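Local coordinates for protein acetyltransferase (Sinorhizobium meliloti, PDB 4JXR) that probably transfers the acetyl group of acetyl-CoA to an acceptor substrate, as a GNAT-superfamily acetyltransferase of the phosphinothricin acetyltransferase type, at residues A[22-34]-A[149-161]. Numbering follows the deposited sequence.
Sequences RESVLNGVATYEE and TGFKHGRWLDTAF
In this GNAT fold the beta hairpin of strands 141-152 and 155-165, closed by a type I' turn from Lys-152 to Arg-155, docks on the C-terminal end of helix 14-27 and the loop after it chiefly through Lys-152. With CG anti to the backbone N (chi1 -172°) and every later torsion also trans, the lysine runs straight into the loop, and its buried NZ donates hydrogen bonds to Val-25 O (2.8 Å), Gly-28 O (2.9 Å), Thr-31 O (2.9 Å) and Glu-33 O (3.2 Å), so at least one N-H is shared between two oxygens. Glu-33 O points almost straight at NZ, whereas Val-25 O is approached from the side of its carbonyl (C=O...NZ 130°). These carbonyls probably stabilise the positive charge. Beside the lysine, His-153 NE2 gives Leu-26 O a weak, bent hydrogen bond at the ring edge. Leu-157 CD1 touches both Val-29 CG1 and Tyr-32 CE1, at 3.7 Å each; the Val-29 side chain is about 5 Å from that of His-128, an acetyl-CoA-binding residue. The Tyr-32 ring passes Gly-150, where Thr-149 and Gly-150 form a classic bulge opposite Leu-157. Tyr-32 OH hydrogen-bonds Gly-126 N and, near the ring plane, Thr-159 OG1 at 2.8 Å.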
loop_
_atom_site.group_PDB
_atom_site.type_symbol
_atom_site.label_atom_id
_atom_site.label_comp_id
_atom_site.label_asym_id
_atom_site.label_seq_id
_atom_site.Cartn_x
_atom_site.Cartn_y
_atom_site.Cartn_z
ATOM N N ARG A 22 6.863 -11.155 16.812
ATOM C CA ARG A 22 5.815 -12.054 17.288
ATOM C C ARG A 22 4.956 -11.381 18.383
ATOM O O ARG A 22 3.718 -11.457 18.361
ATOM C CB ARG A 22 6.447 -13.336 17.828
ATOM C CG ARG A 22 5.457 -14.284 18.505
ATOM C CD ARG A 22 6.112 -15.603 18.965
ATOM N NE ARG A 22 5.073 -16.575 19.346
ATOM C CZ ARG A 22 4.539 -17.475 18.526
ATOM N NH1 ARG A 22 4.974 -17.609 17.271
ATOM N NH2 ARG A 22 3.578 -18.255 18.981
ATOM N N GLU A 23 5.621 -10.737 19.343
ATOM C CA GLU A 23 4.908 -10.116 20.454
ATOM C C GLU A 23 4.001 -9.032 19.875
ATOM O O GLU A 23 2.854 -8.830 20.349
ATOM C CB GLU A 23 5.906 -9.578 21.473
ATOM C CG GLU A 23 5.292 -9.058 22.767
ATOM C CD GLU A 23 4.573 -7.722 22.704
ATOM O OE1 GLU A 23 4.911 -6.769 21.909
ATOM O OE2 GLU A 23 3.694 -7.592 23.620
ATOM N N SER A 24 4.494 -8.258 18.904
ATOM C CA SER A 24 3.683 -7.208 18.277
ATOM C C SER A 24 2.502 -7.791 17.520
ATOM O O SER A 24 1.364 -7.274 17.599
ATOM C CB SER A 24 4.547 -6.388 17.328
ATOM O OG SER A 24 3.824 -5.298 16.744
ATOM N N VAL A 25 2.727 -8.869 16.791
ATOM C CA VAL A 25 1.652 -9.495 16.052
ATOM C C VAL A 25 0.547 -9.953 17.005
ATOM O O VAL A 25 -0.631 -9.758 16.731
ATOM C CB VAL A 25 2.169 -10.683 15.208
ATOM C CG1 VAL A 25 1.016 -11.535 14.686
ATOM C CG2 VAL A 25 3.022 -10.176 14.050
ATOM N N LEU A 26 0.933 -10.581 18.116
ATOM C CA LEU A 26 -0.036 -11.141 19.044
ATOM C C LEU A 26 -0.696 -10.121 19.910
ATOM O O LEU A 26 -1.907 -10.322 20.223
ATOM C CB LEU A 26 0.631 -12.180 19.918
ATOM C CG LEU A 26 1.142 -13.407 19.194
ATOM C CD1 LEU A 26 1.969 -14.314 20.113
ATOM C CD2 LEU A 26 0.018 -14.187 18.540
ATOM N N ASN A 27 -0.017 -9.081 20.361
ATOM C CA ASN A 27 -0.550 -8.200 21.368
ATOM C C ASN A 27 -0.863 -6.796 20.912
ATOM O O ASN A 27 -1.541 -6.079 21.635
ATOM C CB ASN A 27 0.413 -8.179 22.533
ATOM C CG ASN A 27 0.535 -9.574 23.209
ATOM O OD1 ASN A 27 -0.423 -10.396 23.225
ATOM N ND2 ASN A 27 1.683 -9.823 23.790
ATOM N N GLY A 28 -0.458 -6.400 19.717
ATOM C CA GLY A 28 -0.586 -4.994 19.294
ATOM C C GLY A 28 -1.390 -4.807 18.038
ATOM O O GLY A 28 -1.883 -5.786 17.461
ATOM N N VAL A 29 -1.530 -3.571 17.600
ATOM C CA VAL A 29 -2.171 -3.333 16.321
ATOM C C VAL A 29 -1.281 -2.493 15.403
ATOM O O VAL A 29 -1.783 -1.998 14.395
ATOM C CB VAL A 29 -3.595 -2.714 16.461
ATOM C CG1 VAL A 29 -4.570 -3.716 17.079
ATOM C CG2 VAL A 29 -3.528 -1.418 17.244
ATOM N N ALA A 30 -0.003 -2.311 15.728
ATOM C CA ALA A 30 0.961 -1.709 14.797
ATOM C C ALA A 30 1.090 -2.510 13.539
ATOM O O ALA A 30 1.390 -1.938 12.518
ATOM C CB ALA A 30 2.315 -1.522 15.458
ATOM N N THR A 31 0.972 -3.829 13.643
ATOM C CA THR A 31 0.986 -4.672 12.477
ATOM C C THR A 31 -0.378 -5.334 12.322
ATOM O O THR A 31 -0.992 -5.771 13.298
ATOM C CB THR A 31 2.099 -5.739 12.518
ATOM O OG1 THR A 31 1.901 -6.631 11.419
ATOM C CG2 THR A 31 2.084 -6.511 13.825
ATOM N N TYR A 32 -0.840 -5.388 11.085
ATOM C CA TYR A 32 -2.113 -6.002 10.752
ATOM C C TYR A 32 -1.939 -7.468 10.371
ATOM O O TYR A 32 -2.904 -8.149 10.040
ATOM C CB TYR A 32 -2.781 -5.232 9.616
ATOM C CG TYR A 32 -3.381 -3.908 10.058
ATOM C CD1 TYR A 32 -3.216 -3.431 11.356
ATOM C CD2 TYR A 32 -4.112 -3.142 9.172
ATOM C CE1 TYR A 32 -3.763 -2.222 11.749
ATOM C CE2 TYR A 32 -4.655 -1.928 9.552
ATOM C CZ TYR A 32 -4.477 -1.472 10.840
ATOM O OH TYR A 32 -5.004 -0.262 11.228
ATOM N N GLU A 33 -0.698 -7.942 10.434
ATOM C CA GLU A 33 -0.525 -9.468 10.420
ATOM C C GLU A 33 -1.111 -10.221 11.739
ATOM O O GLU A 33 -1.141 -9.564 12.761
ATOM C CB GLU A 33 0.976 -9.742 10.318
ATOM C CG GLU A 33 1.392 -11.062 9.732
ATOM C CD GLU A 33 2.680 -10.970 8.923
ATOM O OE1 GLU A 33 3.518 -10.062 9.143
ATOM O OE2 GLU A 33 2.850 -11.830 8.063
ATOM N N GLU A 34 -1.742 -11.371 11.543
ATOM C CA GLU A 34 -2.438 -12.082 12.605
ATOM C C GLU A 34 -1.593 -13.244 13.135
ATOM O O GLU A 34 -1.584 -13.498 14.325
ATOM C CB GLU A 34 -3.778 -12.598 12.079
ATOM C CG GLU A 34 -4.386 -13.758 12.860
ATOM C CD GLU A 34 -5.702 -14.274 12.287
ATOM O OE1 GLU A 34 -5.697 -14.890 11.212
ATOM O OE2 GLU A 34 -6.741 -14.073 12.942
ATOM N N THR A 149 -10.457 0.556 8.565
ATOM C CA THR A 149 -9.810 -0.183 7.541
ATOM C C THR A 149 -9.145 -1.460 8.008
ATOM O O THR A 149 -8.844 -2.338 7.171
ATOM C CB THR A 149 -8.766 0.701 6.809
ATOM O OG1 THR A 149 -7.986 1.424 7.768
ATOM C CG2 THR A 149 -9.444 1.646 5.871
ATOM N N GLY A 150 -8.891 -1.593 9.288
ATOM C CA GLY A 150 -8.423 -2.842 9.842
ATOM C C GLY A 150 -9.470 -3.462 10.775
ATOM O O GLY A 150 -10.306 -2.765 11.331
ATOM N N PHE A 151 -9.383 -4.769 10.958
ATOM C CA PHE A 151 -10.217 -5.487 11.925
ATOM C C PHE A 151 -9.321 -6.486 12.609
ATOM O O PHE A 151 -8.823 -7.381 11.956
ATOM C CB PHE A 151 -11.413 -6.159 11.242
ATOM C CG PHE A 151 -12.399 -6.676 12.250
ATOM C CD1 PHE A 151 -13.271 -5.804 12.881
ATOM C CD2 PHE A 151 -12.394 -8.015 12.626
ATOM C CE1 PHE A 151 -14.164 -6.268 13.821
ATOM C CE2 PHE A 151 -13.316 -8.477 13.560
ATOM C CZ PHE A 151 -14.178 -7.607 14.174
ATOM N N LYS A 152 -9.074 -6.294 13.901
ATOM C CA LYS A 152 -8.175 -7.168 14.662
ATOM C C LYS A 152 -8.599 -7.171 16.127
ATOM O O LYS A 152 -9.014 -6.152 16.640
ATOM C CB LYS A 152 -6.719 -6.698 14.514
ATOM C CG LYS A 152 -5.682 -7.651 15.102
ATOM C CD LYS A 152 -4.252 -7.203 14.807
ATOM C CE LYS A 152 -3.231 -8.185 15.376
ATOM N NZ LYS A 152 -1.816 -7.717 15.252
ATOM N N HIS A 153 -8.440 -8.258 16.827
ATOM C CA HIS A 153 -8.819 -8.379 18.232
ATOM C C HIS A 153 -10.258 -7.848 18.437
ATOM O O HIS A 153 -10.550 -7.147 19.420
ATOM C CB HIS A 153 -7.819 -7.642 19.127
ATOM C CG HIS A 153 -6.432 -8.234 19.146
ATOM N ND1 HIS A 153 -6.121 -9.484 18.649
ATOM C CD2 HIS A 153 -5.278 -7.738 19.649
ATOM C CE1 HIS A 153 -4.833 -9.730 18.851
ATOM N NE2 HIS A 153 -4.300 -8.681 19.438
ATOM N N GLY A 154 -11.113 -8.181 17.478
ATOM C CA GLY A 154 -12.540 -7.954 17.580
ATOM C C GLY A 154 -12.980 -6.518 17.368
ATOM O O GLY A 154 -14.142 -6.208 17.628
ATOM N N ARG A 155 -12.087 -5.640 16.886
ATOM C CA ARG A 155 -12.340 -4.204 16.798
ATOM C C ARG A 155 -12.028 -3.675 15.396
ATOM O O ARG A 155 -11.023 -4.064 14.783
ATOM C CB ARG A 155 -11.415 -3.450 17.786
ATOM C CG ARG A 155 -11.547 -3.891 19.241
ATOM C CD ARG A 155 -10.870 -2.935 20.225
ATOM N NE ARG A 155 -9.788 -2.135 19.663
ATOM C CZ ARG A 155 -8.506 -2.488 19.678
ATOM N NH1 ARG A 155 -7.586 -1.684 19.148
ATOM N NH2 ARG A 155 -8.141 -3.644 20.220
ATOM N N TRP A 156 -12.820 -2.725 14.951
ATOM C CA TRP A 156 -12.469 -1.910 13.781
ATOM C C TRP A 156 -11.353 -0.955 14.155
ATOM O O TRP A 156 -11.404 -0.292 15.191
ATOM C CB TRP A 156 -13.683 -1.138 13.249
ATOM C CG TRP A 156 -14.712 -1.984 12.592
ATOM C CD1 TRP A 156 -15.994 -2.275 13.060
ATOM C CD2 TRP A 156 -14.573 -2.697 11.371
ATOM N NE1 TRP A 156 -16.638 -3.094 12.186
ATOM C CE2 TRP A 156 -15.785 -3.377 11.138
ATOM C CE3 TRP A 156 -13.504 -2.866 10.453
ATOM C CZ2 TRP A 156 -15.990 -4.175 10.046
ATOM C CZ3 TRP A 156 -13.697 -3.664 9.373
ATOM C CH2 TRP A 156 -14.944 -4.314 9.169
ATOM N N LEU A 157 -10.356 -0.837 13.290
ATOM C CA LEU A 157 -9.180 -0.042 13.481
ATOM C C LEU A 157 -9.054 0.985 12.398
ATOM O O LEU A 157 -9.267 0.701 11.223
ATOM C CB LEU A 157 -7.941 -0.943 13.396
ATOM C CG LEU A 157 -7.851 -2.102 14.388
ATOM C CD1 LEU A 157 -6.573 -2.874 14.139
ATOM C CD2 LEU A 157 -7.868 -1.644 15.802
ATOM N N ASP A 158 -8.662 2.184 12.786
ATOM C CA ASP A 158 -8.273 3.239 11.851
ATOM C C ASP A 158 -6.796 3.070 11.491
ATOM O O ASP A 158 -6.009 2.558 12.297
ATOM C CB ASP A 158 -8.521 4.596 12.457
ATOM C CG ASP A 158 -9.973 4.860 12.832
ATOM O OD1 ASP A 158 -10.886 4.230 12.305
ATOM O OD2 ASP A 158 -10.158 5.782 13.678
ATOM N N THR A 159 -6.432 3.562 10.317
ATOM C CA THR A 159 -5.056 3.497 9.862
ATOM C C THR A 159 -4.607 4.912 9.494
ATOM O O THR A 159 -5.211 5.517 8.629
ATOM C CB THR A 159 -4.909 2.543 8.669
ATOM O OG1 THR A 159 -5.531 1.283 8.987
ATOM C CG2 THR A 159 -3.460 2.297 8.350
ATOM N N ALA A 160 -3.607 5.438 10.181
ATOM C CA ALA A 160 -3.160 6.813 9.944
ATOM C C ALA A 160 -2.013 6.824 8.954
ATOM O O ALA A 160 -1.165 5.951 8.962
ATOM C CB ALA A 160 -2.721 7.472 11.223
ATOM N N PHE A 161 -2.001 7.813 8.083
ATOM C CA PHE A 161 -0.924 8.019 7.098
ATOM C C PHE A 161 -0.230 9.317 7.433
ATOM O O PHE A 161 -0.889 10.362 7.549
ATOM C CB PHE A 161 -1.491 8.104 5.699
ATOM C CG PHE A 161 -1.918 6.739 5.153
ATOM C CD1 PHE A 161 -2.922 5.976 5.731
ATOM C CD2 PHE A 161 -1.274 6.187 4.120
ATOM C CE1 PHE A 161 -3.286 4.728 5.228
ATOM C CE2 PHE A 161 -1.647 4.922 3.610
ATOM C CZ PHE A 161 -2.641 4.233 4.215
#